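Trichothecene 15-O-acetyltransferase TRI3 (Fusarium sporotrichioides, PDB 3FOT) catalyses acetylation of the C-15 hydroxyl of trichothecene intermediates such as 15-deacetylcalonectrin, a step in the fungal biosynthesis of T-2 toxin and related mycotoxins. Local coordinates at residues T298-G303 with A385-C390; S307-A312 with E512-F517; V373-E378 with L507-E512. All coordinates share one frame; numbering follows the deposited sequence.

Contact 1: residues T298-G303 with A385-C390; sequences TRLGPG and ALESAC
Leu300 and Arg299, at the C-terminal end of helix 286-299 where the chain leaves the helix at Gly301, pack against the first half of helix 379-401, one through close apolar contact, the other largely through water. On the packed side Leu300 divides its two methyls between successive turns. CD1 of Leu300 rests on CB of Cys390 at 3.7 Å, while CD2 of Leu300 lies 3.9 Å from CG of Glu387.

The other side is looser. Arg299, extended from CG to NE (chi2 -171°), crosses the Glu387 side chain at about a right angle, with its CD 3.4 Å from OE1 of Glu387, and the guanidinium and carboxylate planes stand 38° apart. Their charged ends stay apart, NH1 of Arg299 lying 4.4 Å from OE1 of Glu387, too far for a salt bridge. One water closes the gap, accepting from NH1 of Arg299 at 2.8 Å and donating to OE1 of Glu387. A second donates both to the backbone O of Arg299 (2.7 Å) and to OE2 of Glu387 (2.6 Å). Glu387 has a second conformer, so the bridges describe one state.

NE and NH2 of Arg299 bond instead to the carbonyls of Phe517 and Arg518. The opposite charges probably attract across a single bridging water, while direct packing falls to the Leu300 methyls, on Cys390 and the Glu387 stem, and to the Arg299 chain against OE1 of Glu387.

Contact 2: residues S307-A312 with E512-F517; sequences SHLTQA and EFMLAF
Leu309 and Phe517 form the CH-pi part of this buried contact. CD1 of Leu309 stands over the middle of the Phe517 ring, 3.7 Å from its centroid and only 10° off the ring normal, so the methyl points at the middle of one face. It gets there because CG of Leu309 lies opposite the backbone N (chi1 -178°), which sends the branched end out toward helix 500-516.

Purely apolar packing is supplied by the second methyl. CD2 of Leu309 lies above the same face, toward the CB end of the ring, 3.8 Å from CD2 of Phe517, and also approaches CB of Phe517 at 3.9 Å. More distantly, it faces CG of Met514 at 4.4 Å.

A thioether and a hydroxyl make the third kind of approach. Met514 bends at its last torsion (chi3 73°), bringing its terminal CE to 3.2 Å from OG1 of Thr310, with SD of Met514 3.7 Å from the same oxygen. That hydroxyl, which lies against the Met514 methyl, is hydrogen-bonded to the carbonyl of Ile306, one turn back.

Around this pair of helices, helix 286-299 adds Ile292 beside Leu309 and Ala295 beside Phe517, helix 379-401 brings Gln382 against Phe513, and Ser307 is hydrogen-bonded to Ser438 of strand 435-441.

Contact 3: residues V373-E378 with L507-E512; sequences VSHKDE and LQSIVE
The imidazole of His375 swings opposite its own carbonyl carbon (chi1 -71°) and reaches across to helix 500-516, where Glu512, with CG opposite the backbone N (chi1 -167°) and the chain extended beyond it, lays its carboxylate over one face of the ring. The two planes are nearly parallel and stacked: OE1 of Glu512 lies 3.4 Å above the plane of the His375 ring, over its centre, and CD of Glu512 is 3.3 Å from ND1 of His375.

The ring's edge is used as well. NE2 of His375 donates to OG of Ser509 at 2.8 Å, in the ring plane and almost straight (170°), fixing the rotation of the imidazole, and CE1 of His375 lies 3.2 Å from the backbone O of Ser509. The loop that presents the histidine is an ST turn: OG of Ser374 accepts from the backbone N of Lys376, while N of Ser374 donates to OD2 of Asp377. It runs into Glu378, the N-cap of helix 379-401.

Phe513 stacks on the His375 face opposite Glu512, leaving the imidazole between an aromatic ring and a carboxylate. The stacked carboxylate may favour positive charge on the histidine.

The three contacts form a row on one side of the protein, with contact 2 in the middle: its centre is about 10 Å from that of contact 1 and about 9 Å from that of contact 3, while the centres of contacts 1 and 3 are about 17 Å apart. Helix 500-516 serves both contacts 2 and 3, which share Glu512. Contacts 1 and 2 touch at several points, among them CD1 of Leu386 with the backbone O of Phe513 (3.3 Å). Contacts 1 and 3 meet more lightly, CB of Ala385 lying 3.7 Å from CG1 of Val373. All three are structural contacts among helices and a loop, away from His414, which binds 15-deacetylcalonectrin.

Contact 1: residues T298-G303 with A385-C390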
loop_
_atom_site.group_PDB
_atom_site.type_symbol
_atom_site.label_atom_id
_atom_site.label_comp_id
_atom_site.label_asym_id
_atom_site.label_seq_id
_atom_site.Cartn_x
_atom_site.Cartn_y
_atom_site.Cartn_z
ATOM N N THR A 298 -1.635 -24.243 14.516
ATOM C CA THR A 298 -1.603 -25.643 14.947
ATOM C C THR A 298 -0.493 -26.393 14.227
ATOM O O THR A 298 0.297 -27.099 14.859
ATOM C CB THR A 298 -2.958 -26.308 14.687
ATOM O OG1 THR A 298 -3.963 -25.692 15.522
ATOM C CG2 THR A 298 -2.918 -27.821 14.934
ATOM N N ARG A 299 -0.433 -26.244 12.905
ATOM C CA ARG A 299 0.507 -27.046 12.118
ATOM C C ARG A 299 1.914 -26.505 12.269
ATOM O O ARG A 299 2.875 -27.284 12.305
ATOM C CB ARG A 299 0.127 -27.113 10.638
ATOM C CG ARG A 299 -1.194 -27.784 10.322
ATOM C CD ARG A 299 -1.316 -27.972 8.808
ATOM N NE ARG A 299 -2.612 -28.451 8.342
ATOM C CZ ARG A 299 -3.061 -29.697 8.475
ATOM N NH1 ARG A 299 -2.333 -30.625 9.106
ATOM N NH2 ARG A 299 -4.262 -30.006 8.007
ATOM N N LEU A 300 2.035 -25.192 12.404
ATOM C CA LEU A 300 3.338 -24.539 12.270
ATOM C C LEU A 300 3.781 -23.808 13.520
ATOM O O LEU A 300 4.973 -23.779 13.836
ATOM C CB LEU A 300 3.350 -23.601 11.065
ATOM C CG LEU A 300 3.259 -24.254 9.680
ATOM C CD1 LEU A 300 3.063 -23.203 8.607
ATOM C CD2 LEU A 300 4.510 -25.076 9.387
ATOM N N GLY A 301 2.825 -23.200 14.214
ATOM C CA GLY A 301 3.092 -22.623 15.528
ATOM C C GLY A 301 3.467 -21.157 15.530
ATOM O O GLY A 301 3.293 -20.455 14.528
ATOM N N PRO A 302 4.011 -20.687 16.666
ATOM C CA PRO A 302 4.379 -19.281 16.854
ATOM C C PRO A 302 5.384 -18.794 15.815
ATOM O O PRO A 302 6.306 -19.528 15.424
ATOM C CB PRO A 302 5.008 -19.268 18.262
ATOM C CG PRO A 302 4.445 -20.468 18.938
ATOM C CD PRO A 302 4.332 -21.500 17.855
ATOM N N GLY A 303 5.207 -17.557 15.372
ATOM C CA GLY A 303 6.112 -16.968 14.405
ATOM C C GLY A 303 5.684 -17.249 12.972
ATOM O O GLY A 303 6.179 -16.605 12.050
ATOM N N ALA A 385 3.945 -30.148 1.642
ATOM C CA ALA A 385 4.584 -29.240 0.692
ATOM C C ALA A 385 4.421 -27.785 1.172
ATOM O O ALA A 385 5.394 -27.008 1.200
ATOM C CB ALA A 385 3.987 -29.429 -0.710
ATOM N N LEU A 386 3.199 -27.417 1.560
ATOM C CA LEU A 386 2.967 -26.065 2.087
ATOM C C LEU A 386 3.787 -25.799 3.338
ATOM O O LEU A 386 4.370 -24.720 3.465
ATOM C CB LEU A 386 1.472 -25.838 2.355
ATOM C CG LEU A 386 0.635 -25.713 1.091
ATOM C CD1 LEU A 386 -0.821 -26.048 1.435
ATOM C CD2 LEU A 386 0.751 -24.284 0.487
ATOM N N GLU A 387 3.834 -26.771 4.252
ATOM C CA GLU A 387 4.629 -26.638 5.480
ATOM C C GLU A 387 6.112 -26.426 5.158
ATOM O O GLU A 387 6.762 -25.555 5.743
ATOM C CB GLU A 387 4.439 -27.850 6.400
ATOM C CG GLU A 387 3.080 -27.883 7.079
ATOM C CD GLU A 387 2.978 -28.907 8.186
ATOM O OE1 GLU A 387 1.846 -29.277 8.541
ATOM O OE2 GLU A 387 4.018 -29.314 8.730
ATOM N N SER A 388 6.639 -27.210 4.224
ATOM C CA SER A 388 8.061 -27.104 3.819
ATOM C C SER A 388 8.350 -25.701 3.302
ATOM O O SER A 388 9.328 -25.044 3.698
ATOM C CB SER A 388 8.343 -28.120 2.698
ATOM O OG SER A 388 9.687 -28.059 2.248
ATOM N N ALA A 389 7.494 -25.249 2.386
ATOM C CA ALA A 389 7.647 -23.926 1.802
ATOM C C ALA A 389 7.568 -22.830 2.874
ATOM O O ALA A 389 8.417 -21.938 2.894
ATOM C CB ALA A 389 6.640 -23.706 0.725
ATOM N N CYS A 390 6.579 -22.913 3.770
ATOM C CA CYS A 390 6.475 -21.945 4.890
ATOM C C CYS A 390 7.737 -21.885 5.739
ATOM O O CYS A 390 8.158 -20.811 6.136
ATOM C CB CYS A 390 5.307 -22.257 5.813
ATOM S SG CYS A 390 3.680 -21.936 5.090
HETATM O O HOH W 1 0.298 -30.979 10.123
HETATM O O HOH W 2 3.194 -29.686 11.123
#

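Contact 2: residues S307-A312 with E512-F517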
loop_
_atom_site.group_PDB
_atom_site.type_symbol
_atom_site.label_atom_id
_atom_site.label_comp_id
_atom_site.label_asym_id
_atom_site.label_seq_id
_atom_site.Cartn_x
_atom_site.Cartn_y
_atom_site.Cartn_z
ATOM N N SER A 307 0.342 -14.953 6.175
ATOM C CA SER A 307 1.172 -14.349 5.115
ATOM C C SER A 307 2.245 -15.333 4.586
ATOM O O SER A 307 2.512 -15.394 3.368
ATOM C CB SER A 307 1.861 -13.093 5.640
ATOM O OG SER A 307 0.951 -12.034 5.713
ATOM N N HIS A 308 2.865 -16.086 5.495
ATOM C CA HIS A 308 3.797 -17.152 5.093
ATOM C C HIS A 308 3.067 -18.169 4.233
ATOM O O HIS A 308 3.550 -18.571 3.177
ATOM C CB HIS A 308 4.384 -17.873 6.308
ATOM C CG HIS A 308 5.240 -17.005 7.171
ATOM N ND1 HIS A 308 5.136 -16.995 8.543
ATOM C CD2 HIS A 308 6.225 -16.130 6.861
ATOM C CE1 HIS A 308 6.025 -16.158 9.046
ATOM N NE2 HIS A 308 6.696 -15.614 8.047
ATOM N N LEU A 309 1.897 -18.588 4.702
ATOM C CA LEU A 309 1.117 -19.605 3.994
ATOM C C LEU A 309 0.721 -19.117 2.607
ATOM O O LEU A 309 0.746 -19.880 1.645
ATOM C CB LEU A 309 -0.131 -19.982 4.789
ATOM C CG LEU A 309 -0.919 -21.085 4.061
ATOM C CD1 LEU A 309 -0.122 -22.410 4.068
ATOM C CD2 LEU A 309 -2.309 -21.289 4.648
ATOM N N THR A 310 0.330 -17.846 2.515
ATOM C CA THR A 310 -0.020 -17.290 1.214
ATOM C C THR A 310 1.185 -17.329 0.261
ATOM O O THR A 310 1.058 -17.695 -0.901
ATOM C CB THR A 310 -0.601 -15.858 1.324
ATOM O OG1 THR A 310 -1.717 -15.889 2.219
ATOM C CG2 THR A 310 -1.082 -15.363 -0.019
ATOM N N GLN A 311 2.341 -16.920 0.755
ATOM C CA GLN A 311 3.544 -16.968 -0.072
ATOM C C GLN A 311 3.862 -18.410 -0.530
ATOM O O GLN A 311 4.295 -18.631 -1.673
ATOM C CB GLN A 311 4.723 -16.323 0.676
ATOM C CG GLN A 311 6.065 -16.423 -0.059
ATOM C CD GLN A 311 6.142 -15.574 -1.313
ATOM O OE1 GLN A 311 6.702 -14.462 -1.279
ATOM N NE2 GLN A 311 5.607 -16.092 -2.431
ATOM N N ALA A 312 3.662 -19.375 0.371
ATOM C CA ALA A 312 3.811 -20.788 0.051
ATOM C C ALA A 312 2.853 -21.215 -1.086
ATOM O O ALA A 312 3.255 -21.889 -2.050
ATOM C CB ALA A 312 3.569 -21.619 1.311
ATOM N N GLU A 512 -7.178 -22.288 -3.431
ATOM C CA GLU A 512 -7.367 -23.716 -3.222
ATOM C C GLU A 512 -6.265 -24.334 -2.347
ATOM O O GLU A 512 -6.556 -25.130 -1.443
ATOM C CB GLU A 512 -7.494 -24.445 -4.561
ATOM C CG GLU A 512 -7.994 -25.879 -4.406
ATOM C CD GLU A 512 -8.194 -26.606 -5.731
ATOM O OE1 GLU A 512 -8.083 -25.953 -6.803
ATOM O OE2 GLU A 512 -8.459 -27.834 -5.686
ATOM N N PHE A 513 -5.000 -23.994 -2.608
ATOM C CA PHE A 513 -3.922 -24.515 -1.750
ATOM C C PHE A 513 -4.012 -24.007 -0.310
ATOM O O PHE A 513 -3.793 -24.767 0.626
ATOM C CB PHE A 513 -2.536 -24.199 -2.313
ATOM C CG PHE A 513 -2.130 -25.058 -3.480
ATOM C CD1 PHE A 513 -2.117 -26.461 -3.377
ATOM C CD2 PHE A 513 -1.702 -24.458 -4.677
ATOM C CE1 PHE A 513 -1.695 -27.266 -4.451
ATOM C CE2 PHE A 513 -1.287 -25.261 -5.767
ATOM C CZ PHE A 513 -1.293 -26.663 -5.650
ATOM N N MET A 514 -4.313 -22.719 -0.132
ATOM C CA MET A 514 -4.532 -22.195 1.222
ATOM C C MET A 514 -5.619 -22.979 1.959
ATOM O O MET A 514 -5.462 -23.352 3.147
ATOM C CB MET A 514 -4.875 -20.700 1.150
ATOM C CG MET A 514 -3.650 -19.864 0.741
ATOM S SD MET A 514 -4.114 -18.149 0.515
ATOM C CE MET A 514 -4.360 -17.624 2.226
ATOM N N LEU A 515 -6.719 -23.235 1.268
ATOM C CA LEU A 515 -7.849 -23.924 1.871
ATOM C C LEU A 515 -7.490 -25.360 2.206
ATOM O O LEU A 515 -7.957 -25.918 3.211
ATOM C CB LEU A 515 -9.085 -23.843 0.965
ATOM C CG LEU A 515 -9.713 -22.446 0.909
ATOM C CD1 LEU A 515 -10.742 -22.410 -0.224
ATOM C CD2 LEU A 515 -10.337 -22.045 2.274
ATOM N N ALA A 516 -6.612 -25.930 1.394
ATOM C CA ALA A 516 -6.151 -27.300 1.604
ATOM C C ALA A 516 -5.361 -27.462 2.901
ATOM O O ALA A 516 -5.200 -28.567 3.395
ATOM C CB ALA A 516 -5.324 -27.786 0.372
ATOM N N PHE A 517 -4.875 -26.359 3.456
ATOM C CA PHE A 517 -4.067 -26.406 4.663
ATOM C C PHE A 517 -4.940 -26.566 5.901
ATOM O O PHE A 517 -4.421 -26.853 6.984
ATOM C CB PHE A 517 -3.270 -25.109 4.789
ATOM C CG PHE A 517 -2.020 -25.227 5.574
ATOM C CD1 PHE A 517 -0.972 -26.024 5.103
ATOM C CD2 PHE A 517 -1.832 -24.479 6.746
ATOM C CE1 PHE A 517 0.236 -26.102 5.801
ATOM C CE2 PHE A 517 -0.634 -24.539 7.451
ATOM C CZ PHE A 517 0.421 -25.361 6.973
#

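Contact 3: residues V373-E378 with L507-E512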
loop_
_atom_site.group_PDB
_atom_site.type_symbol
_atom_site.label_atom_id
_atom_site.label_comp_id
_atom_site.label_asym_id
_atom_site.label_seq_id
_atom_site.Cartn_x
_atom_site.Cartn_y
_atom_site.Cartn_z
ATOM N N VAL A 373 3.348 -30.160 -5.952
ATOM C CA VAL A 373 2.159 -30.973 -5.710
ATOM C C VAL A 373 1.004 -30.448 -6.547
ATOM O O VAL A 373 0.877 -29.246 -6.770
ATOM C CB VAL A 373 1.723 -30.989 -4.213
ATOM C CG1 VAL A 373 2.764 -31.667 -3.355
ATOM C CG2 VAL A 373 1.432 -29.560 -3.691
ATOM N N SER A 374 0.159 -31.346 -7.013
ATOM C CA SER A 374 -1.022 -30.917 -7.729
ATOM C C SER A 374 -2.202 -30.774 -6.769
ATOM O O SER A 374 -2.147 -31.197 -5.615
ATOM C CB SER A 374 -1.357 -31.883 -8.835
ATOM O OG SER A 374 -2.048 -32.948 -8.280
ATOM N N HIS A 375 -3.285 -30.167 -7.256
ATOM C CA HIS A 375 -4.484 -30.060 -6.447
ATOM C C HIS A 375 -5.165 -31.426 -6.266
ATOM O O HIS A 375 -5.974 -31.594 -5.359
ATOM C CB HIS A 375 -5.439 -29.059 -7.093
ATOM C CG HIS A 375 -4.979 -27.640 -6.984
ATOM N ND1 HIS A 375 -4.944 -26.967 -5.783
ATOM C CD2 HIS A 375 -4.583 -26.750 -7.927
ATOM C CE1 HIS A 375 -4.529 -25.727 -5.984
ATOM N NE2 HIS A 375 -4.310 -25.568 -7.277
ATOM N N LYS A 376 -4.816 -32.386 -7.118
ATOM C CA LYS A 376 -5.415 -33.728 -7.065
ATOM C C LYS A 376 -4.596 -34.679 -6.190
ATOM O O LYS A 376 -5.043 -35.795 -5.899
ATOM C CB LYS A 376 -5.557 -34.304 -8.483
ATOM C CG LYS A 376 -6.639 -33.614 -9.333
ATOM C CD LYS A 376 -6.358 -33.725 -10.834
ATOM C CE LYS A 376 -7.494 -33.085 -11.660
ATOM N NZ LYS A 376 -7.231 -33.141 -13.140
ATOM N N ASP A 377 -3.402 -34.255 -5.771
ATOM C CA ASP A 377 -2.598 -35.066 -4.849
ATOM C C ASP A 377 -3.260 -35.194 -3.471
ATOM O O ASP A 377 -4.091 -34.351 -3.072
ATOM C CB ASP A 377 -1.188 -34.515 -4.692
ATOM C CG ASP A 377 -0.301 -34.815 -5.885
ATOM O OD1 ASP A 377 -0.521 -35.845 -6.579
ATOM O OD2 ASP A 377 0.633 -34.019 -6.120
ATOM N N GLU A 378 -2.882 -36.243 -2.738
ATOM C CA GLU A 378 -3.366 -36.445 -1.382
ATOM C C GLU A 378 -3.229 -35.167 -0.567
ATOM O O GLU A 378 -2.206 -34.467 -0.659
ATOM C CB GLU A 378 -2.586 -37.550 -0.658
ATOM C CG GLU A 378 -2.783 -38.963 -1.201
ATOM C CD GLU A 378 -4.212 -39.424 -1.079
ATOM O OE1 GLU A 378 -4.843 -39.160 -0.029
ATOM O OE2 GLU A 378 -4.709 -40.028 -2.046
ATOM N N LEU A 507 -5.233 -17.052 -9.289
ATOM C CA LEU A 507 -5.739 -16.679 -7.950
ATOM C C LEU A 507 -6.505 -17.838 -7.295
ATOM O O LEU A 507 -6.320 -18.149 -6.103
ATOM C CB LEU A 507 -6.648 -15.442 -8.055
ATOM C CG LEU A 507 -7.207 -14.922 -6.717
ATOM C CD1 LEU A 507 -6.108 -14.713 -5.630
ATOM C CD2 LEU A 507 -7.988 -13.626 -6.983
ATOM N N GLN A 508 -7.360 -18.482 -8.075
ATOM C CA GLN A 508 -8.159 -19.600 -7.550
ATOM C C GLN A 508 -7.269 -20.775 -7.110
ATOM O O GLN A 508 -7.562 -21.474 -6.116
ATOM C CB GLN A 508 -9.187 -20.067 -8.588
ATOM C CG GLN A 508 -10.360 -19.062 -8.775
ATOM C CD GLN A 508 -10.947 -18.602 -7.421
ATOM O OE1 GLN A 508 -10.830 -17.422 -7.037
ATOM N NE2 GLN A 508 -11.531 -19.543 -6.676
ATOM N N SER A 509 -6.186 -20.989 -7.846
ATOM C CA SER A 509 -5.216 -22.030 -7.494
ATOM C C SER A 509 -4.565 -21.742 -6.140
ATOM O O SER A 509 -4.416 -22.642 -5.291
ATOM C CB SER A 509 -4.138 -22.144 -8.592
ATOM O OG SER A 509 -3.209 -23.195 -8.263
ATOM N N ILE A 510 -4.145 -20.489 -5.952
ATOM C CA ILE A 510 -3.553 -20.066 -4.700
ATOM C C ILE A 510 -4.547 -20.290 -3.579
ATOM O O ILE A 510 -4.200 -20.872 -2.561
ATOM C CB ILE A 510 -3.197 -18.561 -4.720
ATOM C CG1 ILE A 510 -2.099 -18.273 -5.751
ATOM C CG2 ILE A 510 -2.805 -18.078 -3.327
ATOM C CD1 ILE A 510 -2.079 -16.781 -6.160
ATOM N N VAL A 511 -5.779 -19.831 -3.786
ATOM C CA VAL A 511 -6.833 -19.971 -2.754
ATOM C C VAL A 511 -7.084 -21.445 -2.399
ATOM O O VAL A 511 -7.202 -21.802 -1.215
ATOM C CB VAL A 511 -8.148 -19.268 -3.190
ATOM C CG1 VAL A 511 -9.291 -19.610 -2.237
ATOM C CG2 VAL A 511 -7.957 -17.742 -3.235
ATOM N N GLU A 512 -7.178 -22.288 -3.431
ATOM C CA GLU A 512 -7.367 -23.716 -3.222
ATOM C C GLU A 512 -6.265 -24.334 -2.347
ATOM O O GLU A 512 -6.556 -25.130 -1.443
ATOM C CB GLU A 512 -7.494 -24.445 -4.561
ATOM C CG GLU A 512 -7.994 -25.879 -4.406
ATOM C CD GLU A 512 -8.194 -26.606 -5.731
ATOM O OE1 GLU A 512 -8.083 -25.953 -6.803
ATOM O OE2 GLU A 512 -8.459 -27.834 -5.686
#